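Local coordinates for MMACHC-like protein (Caenorhabditis elegans, PDB 5UJC), which binds cobalamin and probably strips its upper ligand, reducing cyanocobalamin with a flavin and NADPH and demethylating methylcobalamin with glutathione, at residues A143-Q148 / K203-I208; K170-S175 / K221-W226; G181-F186 / F231-N236. All blocks are in the same frame, centred on the assembly; numbering follows the deposited sequence.

Contact 1. Residues A143-Q148 / K203-I208; sequences AAFYYQ and KEPRPI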
loop_
_atom_site.group_PDB
_atom_site.type_symbol
_atom_site.label_atom_id
_atom_site.label_comp_id
_atom_site.label_asym_id
_atom_site.label_seq_id
_atom_site.Cartn_x
_atom_site.Cartn_y
_atom_site.Cartn_z
ATOM N N ALA A 143 -7.791 -6.301 -5.757
ATOM C CA ALA A 143 -7.637 -4.847 -5.576
ATOM C C ALA A 143 -6.868 -4.165 -6.679
ATOM O O ALA A 143 -7.189 -3.040 -7.062
ATOM C CB ALA A 143 -6.986 -4.541 -4.237
ATOM N N ALA A 144 -5.842 -4.843 -7.196
ATOM C CA ALA A 144 -4.955 -4.257 -8.194
ATOM C C ALA A 144 -4.264 -5.387 -8.907
ATOM O O ALA A 144 -3.856 -6.352 -8.279
ATOM C CB ALA A 144 -3.943 -3.341 -7.517
ATOM N N PHE A 145 -4.125 -5.255 -10.227
ATOM C CA PHE A 145 -3.481 -6.280 -11.055
ATOM C C PHE A 145 -1.967 -6.134 -10.911
ATOM O O PHE A 145 -1.409 -5.045 -11.077
ATOM C CB PHE A 145 -3.898 -6.115 -12.497
ATOM C CG PHE A 145 -3.646 -7.330 -13.334
ATOM C CD1 PHE A 145 -2.359 -7.660 -13.742
ATOM C CD2 PHE A 145 -4.683 -8.148 -13.707
ATOM C CE1 PHE A 145 -2.133 -8.795 -14.497
ATOM C CE2 PHE A 145 -4.463 -9.292 -14.442
ATOM C CZ PHE A 145 -3.178 -9.610 -14.844
ATOM N N TYR A 146 -1.318 -7.228 -10.572
ATOM C CA TYR A 146 0.113 -7.244 -10.333
ATOM C C TYR A 146 0.845 -7.706 -11.611
ATOM O O TYR A 146 0.752 -8.888 -12.002
ATOM C CB TYR A 146 0.427 -8.181 -9.153
ATOM C CG TYR A 146 1.890 -8.314 -8.763
ATOM C CD1 TYR A 146 2.809 -7.275 -8.974
ATOM C CD2 TYR A 146 2.323 -9.437 -8.086
ATOM C CE1 TYR A 146 4.121 -7.386 -8.549
ATOM C CE2 TYR A 146 3.641 -9.569 -7.676
ATOM C CZ TYR A 146 4.544 -8.534 -7.918
ATOM O OH TYR A 146 5.873 -8.627 -7.504
ATOM N N TYR A 147 1.605 -6.782 -12.204
ATOM C CA TYR A 147 2.379 -7.034 -13.401
ATOM C C TYR A 147 3.791 -7.458 -13.012
ATOM O O TYR A 147 4.590 -6.641 -12.490
ATOM C CB TYR A 147 2.389 -5.784 -14.301
ATOM C CG TYR A 147 1.041 -5.498 -14.853
ATOM C CD1 TYR A 147 0.564 -6.184 -15.948
ATOM C CD2 TYR A 147 0.198 -4.576 -14.247
ATOM C CE1 TYR A 147 -0.719 -6.018 -16.385
ATOM C CE2 TYR A 147 -1.097 -4.373 -14.703
ATOM C CZ TYR A 147 -1.564 -5.124 -15.748
ATOM O OH TYR A 147 -2.862 -4.965 -16.193
ATOM N N GLN A 148 4.100 -8.740 -13.253
ATOM C CA GLN A 148 5.340 -9.319 -12.787
ATOM C C GLN A 148 6.290 -9.524 -13.969
ATOM O O GLN A 148 5.882 -10.069 -14.981
ATOM C CB GLN A 148 5.054 -10.669 -12.141
ATOM C CG GLN A 148 4.090 -10.579 -10.969
ATOM C CD GLN A 148 4.099 -11.827 -10.116
ATOM O OE1 GLN A 148 5.138 -12.227 -9.590
ATOM N NE2 GLN A 148 2.954 -12.440 -9.971
ATOM N N LYS A 203 -12.897 -11.301 -5.790
ATOM C CA LYS A 203 -13.012 -10.845 -7.173
ATOM C C LYS A 203 -11.651 -10.898 -7.864
ATOM O O LYS A 203 -10.602 -10.874 -7.210
ATOM C CB LYS A 203 -13.648 -9.455 -7.268
ATOM C CG LYS A 203 -12.747 -8.301 -6.930
ATOM C CD LYS A 203 -13.452 -6.966 -7.205
ATOM C CE LYS A 203 -14.621 -6.717 -6.261
ATOM N NZ LYS A 203 -14.228 -6.833 -4.828
ATOM N N GLU A 204 -11.682 -11.067 -9.177
ATOM C CA GLU A 204 -10.487 -11.050 -9.972
ATOM C C GLU A 204 -10.043 -9.600 -10.168
ATOM O O GLU A 204 -10.874 -8.714 -10.347
ATOM C CB GLU A 204 -10.749 -11.722 -11.328
ATOM C CG GLU A 204 -10.980 -13.220 -11.220
ATOM C CD GLU A 204 -9.856 -14.021 -11.837
ATOM O OE1 GLU A 204 -8.711 -13.935 -11.330
ATOM O OE2 GLU A 204 -10.114 -14.722 -12.841
ATOM N N PRO A 205 -8.724 -9.356 -10.178
ATOM C CA PRO A 205 -8.256 -8.001 -10.452
ATOM C C PRO A 205 -8.517 -7.570 -11.888
ATOM O O PRO A 205 -8.416 -8.379 -12.807
ATOM C CB PRO A 205 -6.761 -8.090 -10.162
ATOM C CG PRO A 205 -6.419 -9.518 -10.450
ATOM C CD PRO A 205 -7.613 -10.312 -10.041
ATOM N N ARG A 206 -8.946 -6.319 -12.077
ATOM C CA ARG A 206 -9.222 -5.803 -13.435
ATOM C C ARG A 206 -7.926 -5.643 -14.208
ATOM O O ARG A 206 -7.000 -4.981 -13.723
ATOM C CB ARG A 206 -9.932 -4.433 -13.365
ATOM C CG ARG A 206 -10.363 -3.899 -14.750
ATOM C CD ARG A 206 -10.722 -2.398 -14.733
ATOM N NE ARG A 206 -11.865 -2.118 -13.878
ATOM C CZ ARG A 206 -12.379 -0.898 -13.674
ATOM N NH1 ARG A 206 -11.835 0.171 -14.260
ATOM N NH2 ARG A 206 -13.416 -0.741 -12.853
ATOM N N PRO A 207 -7.876 -6.185 -15.445
ATOM C CA PRO A 207 -6.752 -5.909 -16.284
ATOM C C PRO A 207 -6.674 -4.424 -16.637
ATOM O O PRO A 207 -7.672 -3.824 -17.039
ATOM C CB PRO A 207 -7.028 -6.737 -17.549
ATOM C CG PRO A 207 -8.017 -7.731 -17.174
ATOM C CD PRO A 207 -8.790 -7.189 -16.032
ATOM N N ILE A 208 -5.513 -3.840 -16.444
ATOM C CA ILE A 208 -5.300 -2.430 -16.718
ATOM C C ILE A 208 -4.544 -2.238 -18.038
ATOM O O ILE A 208 -4.931 -1.435 -18.867
ATOM C CB ILE A 208 -4.535 -1.751 -15.563
ATOM C CG1 ILE A 208 -5.291 -1.936 -14.232
ATOM C CG2 ILE A 208 -4.319 -0.270 -15.865
ATOM C CD1 ILE A 208 -6.717 -1.459 -14.264
HETATM O O HOH W 1 -6.580 -3.620 -11.355
#
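The ring of Phe145 meets Pro205 along one edge, in a loop, 203-208, that has no regular helix or strand. Its CD2 lies 3.9 Å from Pro205 CG, and the carbonyl oxygen of Pro205 sits at the same edge, near the ring plane. CG stands anti to the backbone N (chi1 -162°), which brings CD2 beside Pro205 and near Pro207 CA. The CB of Phe145 packs 3.5 Å from Arg206 O. Arg206 O also accepts a hydrogen bond from a water, 2.8 Å away, and the same water accepts a longer one from Phe145 N at 3.2 Å. Phe145 and Tyr147 belong to strand 145-147, which pairs antiparallel with strand 174-176 in a small two-stranded sheet; the proline-rich loop ahead of helix 212-225 runs past this strand. Tyr146, between them, points to the other side and hydrogen-bonds the bound cobalamin through its OH. The ring of Tyr147 receives Phe145 CD1 over one face, towards the rim. Its hydroxyl reaches further along the loop. There Tyr147 OH accepts a bond from Ile208 N, 2.9 Å long with an N-H...O angle of 151°, and it is also hydrogen-bonded to Leu209 N.

Contact 2. Residues K170-S175 / K221-W226; sequences KFIGLS and KFNYNW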
loop_
_atom_site.group_PDB
_atom_site.type_symbol
_atom_site.label_atom_id
_atom_site.label_comp_id
_atom_site.label_asym_id
_atom_site.label_seq_id
_atom_site.Cartn_x
_atom_site.Cartn_y
_atom_site.Cartn_z
ATOM N N LYS A 170 16.550 -5.020 -7.173
ATOM C CA LYS A 170 16.071 -5.895 -8.204
ATOM C C LYS A 170 15.096 -5.202 -9.096
ATOM O O LYS A 170 14.461 -4.257 -8.702
ATOM C CB LYS A 170 15.408 -7.118 -7.572
ATOM C CG LYS A 170 16.382 -7.950 -6.737
ATOM C CD LYS A 170 17.397 -8.697 -7.633
ATOM C CE LYS A 170 18.560 -9.243 -6.827
ATOM N NZ LYS A 170 18.124 -10.243 -5.816
ATOM N N PHE A 171 14.929 -5.729 -10.301
ATOM C CA PHE A 171 13.889 -5.232 -11.222
ATOM C C PHE A 171 12.572 -5.874 -10.826
ATOM O O PHE A 171 12.347 -7.058 -11.065
ATOM C CB PHE A 171 14.288 -5.551 -12.681
ATOM C CG PHE A 171 13.396 -4.893 -13.729
ATOM C CD1 PHE A 171 12.209 -5.480 -14.109
ATOM C CD2 PHE A 171 13.762 -3.702 -14.314
ATOM C CE1 PHE A 171 11.434 -4.932 -15.110
ATOM C CE2 PHE A 171 12.995 -3.138 -15.321
ATOM C CZ PHE A 171 11.829 -3.757 -15.726
ATOM N N ILE A 172 11.735 -5.096 -10.137
ATOM C CA ILE A 172 10.527 -5.621 -9.501
ATOM C C ILE A 172 9.254 -5.292 -10.256
ATOM O O ILE A 172 9.217 -4.401 -11.113
ATOM C CB ILE A 172 10.390 -5.190 -8.014
ATOM C CG1 ILE A 172 10.357 -3.652 -7.872
ATOM C CG2 ILE A 172 11.540 -5.779 -7.188
ATOM C CD1 ILE A 172 9.832 -3.178 -6.532
ATOM N N GLY A 173 8.207 -6.035 -9.946
ATOM C CA GLY A 173 6.911 -5.806 -10.575
ATOM C C GLY A 173 6.169 -4.609 -10.019
ATOM O O GLY A 173 6.603 -3.972 -9.033
ATOM N N LEU A 174 5.003 -4.373 -10.609
ATOM C CA LEU A 174 4.199 -3.182 -10.372
ATOM C C LEU A 174 2.743 -3.554 -10.400
ATOM O O LEU A 174 2.278 -4.220 -11.334
ATOM C CB LEU A 174 4.455 -2.132 -11.451
ATOM C CG LEU A 174 3.601 -0.856 -11.397
ATOM C CD1 LEU A 174 3.940 -0.028 -10.157
ATOM C CD2 LEU A 174 3.819 -0.039 -12.660
ATOM N N SER A 175 2.002 -3.092 -9.388
ATOM C CA SER A 175 0.537 -3.244 -9.366
ATOM C C SER A 175 -0.126 -1.973 -9.829
ATOM O O SER A 175 0.317 -0.864 -9.492
ATOM C CB SER A 175 0.046 -3.567 -7.956
ATOM O OG SER A 175 0.589 -4.780 -7.507
ATOM N N LYS A 221 9.701 2.155 -16.539
ATOM C CA LYS A 221 9.491 3.494 -15.962
ATOM C C LYS A 221 9.492 3.422 -14.436
ATOM O O LYS A 221 10.009 4.301 -13.754
ATOM C CB LYS A 221 8.182 4.108 -16.459
ATOM C CG LYS A 221 8.231 4.661 -17.892
ATOM C CD LYS A 221 9.096 5.935 -18.015
ATOM C CE LYS A 221 8.777 7.007 -16.952
ATOM N NZ LYS A 221 9.372 8.349 -17.254
ATOM N N PHE A 222 8.916 2.359 -13.908
ATOM C CA PHE A 222 8.870 2.147 -12.457
ATOM C C PHE A 222 10.283 1.900 -11.896
ATOM O O PHE A 222 10.716 2.563 -10.963
ATOM C CB PHE A 222 7.938 0.972 -12.149
ATOM C CG PHE A 222 7.824 0.623 -10.675
ATOM C CD1 PHE A 222 7.507 1.596 -9.728
ATOM C CD2 PHE A 222 7.979 -0.697 -10.247
ATOM C CE1 PHE A 222 7.363 1.253 -8.405
ATOM C CE2 PHE A 222 7.829 -1.025 -8.920
ATOM C CZ PHE A 222 7.504 -0.055 -8.007
ATOM N N ASN A 223 10.986 0.928 -12.446
ATOM C CA ASN A 223 12.275 0.549 -11.879
ATOM C C ASN A 223 13.373 1.566 -12.114
ATOM O O ASN A 223 14.232 1.745 -11.248
ATOM C CB ASN A 223 12.695 -0.814 -12.365
ATOM C CG ASN A 223 11.937 -1.920 -11.651
ATOM O OD1 ASN A 223 12.155 -2.159 -10.453
ATOM N ND2 ASN A 223 10.984 -2.544 -12.352
ATOM N N TYR A 224 13.349 2.228 -13.278
ATOM C CA TYR A 224 14.454 3.121 -13.696
ATOM C C TYR A 224 14.175 4.605 -13.452
ATOM O O TYR A 224 15.118 5.398 -13.400
ATOM C CB TYR A 224 14.771 2.916 -15.168
ATOM C CG TYR A 224 15.101 1.482 -15.558
ATOM C CD1 TYR A 224 15.713 0.598 -14.655
ATOM C CD2 TYR A 224 14.876 1.042 -16.853
ATOM C CE1 TYR A 224 16.050 -0.692 -15.035
ATOM C CE2 TYR A 224 15.193 -0.242 -17.228
ATOM C CZ TYR A 224 15.773 -1.108 -16.323
ATOM O OH TYR A 224 16.110 -2.374 -16.744
ATOM N N ASN A 225 12.890 4.992 -13.325
ATOM C CA ASN A 225 12.510 6.414 -13.368
ATOM C C ASN A 225 11.427 6.774 -12.359
ATOM O O ASN A 225 10.766 7.776 -12.512
ATOM C CB ASN A 225 12.010 6.780 -14.776
ATOM C CG ASN A 225 13.049 6.543 -15.843
ATOM O OD1 ASN A 225 12.899 5.665 -16.684
ATOM N ND2 ASN A 225 14.119 7.258 -15.764
ATOM N N TRP A 226 11.278 5.972 -11.303
ATOM C CA TRP A 226 10.177 6.164 -10.381
ATOM C C TRP A 226 10.085 7.544 -9.758
ATOM O O TRP A 226 8.972 7.994 -9.385
ATOM C CB TRP A 226 10.171 5.093 -9.260
ATOM C CG TRP A 226 11.426 4.984 -8.492
ATOM C CD1 TRP A 226 12.456 4.102 -8.715
ATOM C CD2 TRP A 226 11.786 5.727 -7.339
ATOM N NE1 TRP A 226 13.429 4.278 -7.799
ATOM C CE2 TRP A 226 13.042 5.270 -6.932
ATOM C CE3 TRP A 226 11.158 6.736 -6.589
ATOM C CZ2 TRP A 226 13.691 5.782 -5.819
ATOM C CZ3 TRP A 226 11.813 7.245 -5.502
ATOM C CH2 TRP A 226 13.047 6.751 -5.108
#
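The extended backbone of 170-174 runs past helical residues 221-224, with CA atoms 6.0 Å apart at Phe171 and Asn223. Here helix 212-225 packs on the lead-in to strand 174-176, and both pieces line the cobalamin pocket. Asn223 grips the backbone of Ile172 with both ends of its amide. Its ND2 donates to Ile172 O at 2.8 Å; the bond is almost straight (175°) and meets a lone pair in the carbonyl plane. Its OD1 accepts from Ile172 N at 3.0 Å, with the donor tilted out of the carbonyl plane. The two bonds bracket the Ile172 backbone and fix the rotation of the amide. OD1 also accepts from the bound cobalamin, and ND2 has a second acceptor in Leu219 O.

The same ND2 lies over the centre of one face of Phe171, with ring and amide planes 27° apart. Phe171 is then edge-on to Tyr224 in an offset edge-to-face pair, centroids 5.5 Å apart and planes at 61°. The first torsion of Phe171 is trans, and this swings the ring back to the helix. Phe222, one residue before Asn223 on the helix, meets Ile172, Gly173 and Leu174. Ile172 CD1 touches its CE2, and Gly173 O approaches that same ring carbon obliquely. Gly173 O has its hydrogen bond from Gln135, a residue expected to bind substrate by comparison with relatives. The other end of the contact is a CH-pi interaction: Leu174 CD1 stands over the centre of the Phe222 ring, 3.8 Å from its centroid.

Contact 3. Residues G181-F186 / F231-N236; sequences GGHFAF and FRDFGN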
loop_
_atom_site.group_PDB
_atom_site.type_symbol
_atom_site.label_atom_id
_atom_site.label_comp_id
_atom_site.label_asym_id
_atom_site.label_seq_id
_atom_site.Cartn_x
_atom_site.Cartn_y
_atom_site.Cartn_z
ATOM N N GLY A 181 -4.463 3.803 -10.846
ATOM C CA GLY A 181 -3.218 3.451 -11.544
ATOM C C GLY A 181 -2.164 3.127 -10.503
ATOM O O GLY A 181 -2.356 2.234 -9.689
ATOM N N GLY A 182 -1.064 3.879 -10.520
ATOM C CA GLY A 182 -0.032 3.767 -9.506
ATOM C C GLY A 182 -0.075 4.851 -8.423
ATOM O O GLY A 182 0.862 4.951 -7.619
ATOM N N HIS A 183 -1.165 5.616 -8.366
ATOM C CA HIS A 183 -1.336 6.681 -7.388
ATOM C C HIS A 183 -2.011 6.117 -6.125
ATOM O O HIS A 183 -3.100 6.539 -5.713
ATOM C CB HIS A 183 -2.168 7.782 -7.993
ATOM C CG HIS A 183 -1.527 8.441 -9.161
ATOM N ND1 HIS A 183 -0.642 9.497 -9.024
ATOM C CD2 HIS A 183 -1.674 8.239 -10.492
ATOM C CE1 HIS A 183 -0.256 9.880 -10.220
ATOM N NE2 HIS A 183 -0.871 9.137 -11.125
ATOM N N PHE A 184 -1.358 5.126 -5.544
ATOM C CA PHE A 184 -1.857 4.474 -4.345
ATOM C C PHE A 184 -0.685 3.703 -3.727
ATOM O O PHE A 184 0.371 3.567 -4.363
ATOM C CB PHE A 184 -3.017 3.489 -4.686
ATOM C CG PHE A 184 -2.547 2.139 -5.184
ATOM C CD1 PHE A 184 -2.113 1.961 -6.497
ATOM C CD2 PHE A 184 -2.531 1.051 -4.339
ATOM C CE1 PHE A 184 -1.642 0.720 -6.927
ATOM C CE2 PHE A 184 -2.047 -0.190 -4.762
ATOM C CZ PHE A 184 -1.614 -0.354 -6.063
ATOM N N ALA A 185 -0.881 3.173 -2.515
ATOM C CA ALA A 185 0.088 2.276 -1.921
ATOM C C ALA A 185 -0.591 1.237 -1.081
ATOM O O ALA A 185 -1.637 1.489 -0.496
ATOM C CB ALA A 185 1.077 3.061 -1.073
ATOM N N PHE A 186 0.036 0.069 -0.978
ATOM C CA PHE A 186 -0.407 -0.922 -0.004
ATOM C C PHE A 186 0.108 -0.510 1.376
ATOM O O PHE A 186 1.182 0.033 1.489
ATOM C CB PHE A 186 0.103 -2.296 -0.381
ATOM C CG PHE A 186 -0.378 -2.761 -1.719
ATOM C CD1 PHE A 186 -1.712 -3.138 -1.893
ATOM C CD2 PHE A 186 0.466 -2.770 -2.827
ATOM C CE1 PHE A 186 -2.155 -3.585 -3.136
ATOM C CE2 PHE A 186 0.019 -3.240 -4.058
ATOM C CZ PHE A 186 -1.267 -3.628 -4.213
ATOM N N PHE A 231 5.305 6.266 -14.049
ATOM C CA PHE A 231 4.747 4.928 -13.973
ATOM C C PHE A 231 3.327 4.937 -13.404
ATOM O O PHE A 231 2.543 4.021 -13.653
ATOM C CB PHE A 231 5.641 3.981 -13.145
ATOM C CG PHE A 231 5.600 4.240 -11.631
ATOM C CD1 PHE A 231 6.423 5.190 -11.029
ATOM C CD2 PHE A 231 4.724 3.531 -10.832
ATOM C CE1 PHE A 231 6.374 5.397 -9.671
ATOM C CE2 PHE A 231 4.677 3.728 -9.474
ATOM C CZ PHE A 231 5.510 4.651 -8.884
ATOM N N ARG A 232 3.021 5.953 -12.594
ATOM C CA ARG A 232 1.729 5.976 -11.919
ATOM C C ARG A 232 0.565 6.219 -12.863
ATOM O O ARG A 232 -0.596 5.917 -12.517
ATOM C CB ARG A 232 1.717 7.016 -10.794
ATOM C CG ARG A 232 2.824 6.842 -9.757
ATOM C CD ARG A 232 2.704 7.865 -8.640
ATOM N NE ARG A 232 3.888 7.953 -7.807
ATOM C CZ ARG A 232 4.112 7.209 -6.726
ATOM N NH1 ARG A 232 3.241 6.275 -6.348
ATOM N NH2 ARG A 232 5.220 7.397 -6.025
ATOM N N ASP A 233 0.856 6.815 -14.023
ATOM C CA ASP A 233 -0.194 7.196 -14.964
ATOM C C ASP A 233 -0.532 6.136 -15.993
ATOM O O ASP A 233 -1.391 6.352 -16.849
ATOM C CB ASP A 233 0.177 8.519 -15.638
ATOM C CG ASP A 233 0.014 9.676 -14.729
ATOM O OD1 ASP A 233 -0.940 9.644 -13.914
ATOM O OD2 ASP A 233 0.810 10.629 -14.828
ATOM N N PHE A 234 0.076 4.955 -15.886
ATOM C CA PHE A 234 -0.376 3.838 -16.713
ATOM C C PHE A 234 -1.786 3.421 -16.289
ATOM O O PHE A 234 -2.089 3.369 -15.095
ATOM C CB PHE A 234 0.623 2.692 -16.673
ATOM C CG PHE A 234 1.826 2.942 -17.523
ATOM C CD1 PHE A 234 2.881 3.688 -17.038
ATOM C CD2 PHE A 234 1.858 2.517 -18.832
ATOM C CE1 PHE A 234 3.965 3.981 -17.839
ATOM C CE2 PHE A 234 2.956 2.779 -19.632
ATOM C CZ PHE A 234 4.002 3.522 -19.140
ATOM N N GLY A 235 -2.660 3.223 -17.304
ATOM C CA GLY A 235 -4.087 3.042 -17.098
ATOM C C GLY A 235 -4.877 4.337 -17.212
ATOM O O GLY A 235 -6.103 4.319 -17.155
ATOM N N ASN A 236 -4.169 5.468 -17.312
ATOM C CA ASN A 236 -4.802 6.796 -17.422
ATOM C C ASN A 236 -5.803 7.096 -16.298
ATOM O O ASN A 236 -6.921 7.516 -16.563
ATOM C CB ASN A 236 -5.477 6.965 -18.778
ATOM C CG ASN A 236 -4.534 6.729 -19.931
ATOM O OD1 ASN A 236 -4.841 5.981 -20.848
ATOM N ND2 ASN A 236 -3.375 7.367 -19.888
#
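The imidazole of His183 is covered on one face by Arg232 CB, which sits 3.5 Å from the ring centroid and is offset toward the rim, a CH-pi contact. The histidine edge faces Asp233. His183 NE2 donates to Asp233 OD1 at 2.8 Å and 166°, with the oxygen close to the ring plane. The ring and carboxylate planes are 41° apart, and NE2 approaches OD1 from above the carboxylate plane. Arg240 forms a salt bridge to the same oxygen, and the Tyr241 ring packs edge-to-face with His183.

The backbones pass very close at Gly182 and Arg232, whose CA atoms are 3.7 Å apart. Gly182 N donates to Arg232 O at 2.9 Å, nearly straight. In return, Arg232 NH1 donates to Gly182 O at 3.0 Å, close to the guanidinium plane. The arginine is extended from CG to NE, which lays its chain alongside the Gly182 carbonyl. Phe231 CZ covers one face of the guanidinium, and NE is bonded to Ser229 OG. Gly181, just before, has a positive phi.

The contact joins the lead-in of strand 185-196, in the four-stranded antiparallel sheet, to the loop between helices 212-225 and 243-250. His183 centres an inverse gamma turn, and residues 233-236 form a type II beta turn. Just beyond, Phe184, Ala185 and Phe186 line the cobalamin pocket. Phe234 O is buried without a partner in the model. The bond from NE2 to the carboxylate probably orients the imidazole. The carboxylate would favour a charged ring, but Arg232 and Arg240 nearby would oppose it, so its ionisation is left open.

Overall arrangement
The three contacts lie around the cobalamin pocket. Their centres are about 16 Å apart for contacts 1 and 2, and about 12 Å for each of the other pairs. The first segments come in order along the chain, 143-148, 170-175 and 181-186, and the second segments follow in the same order, so the contacts cross. Contacts 1 and 2 share the two-stranded sheet, through a probable hydrogen bond from Tyr147 N to Leu174 O. Contacts 2 and 3 meet where Phe231 packs on Phe222 and Leu174. Contact 1 reaches contact 3 where Ile208 packs on Gly235. Together they bring the small sheet, helix 212-225 and the start of strand 185-196 to the bound cobalamin.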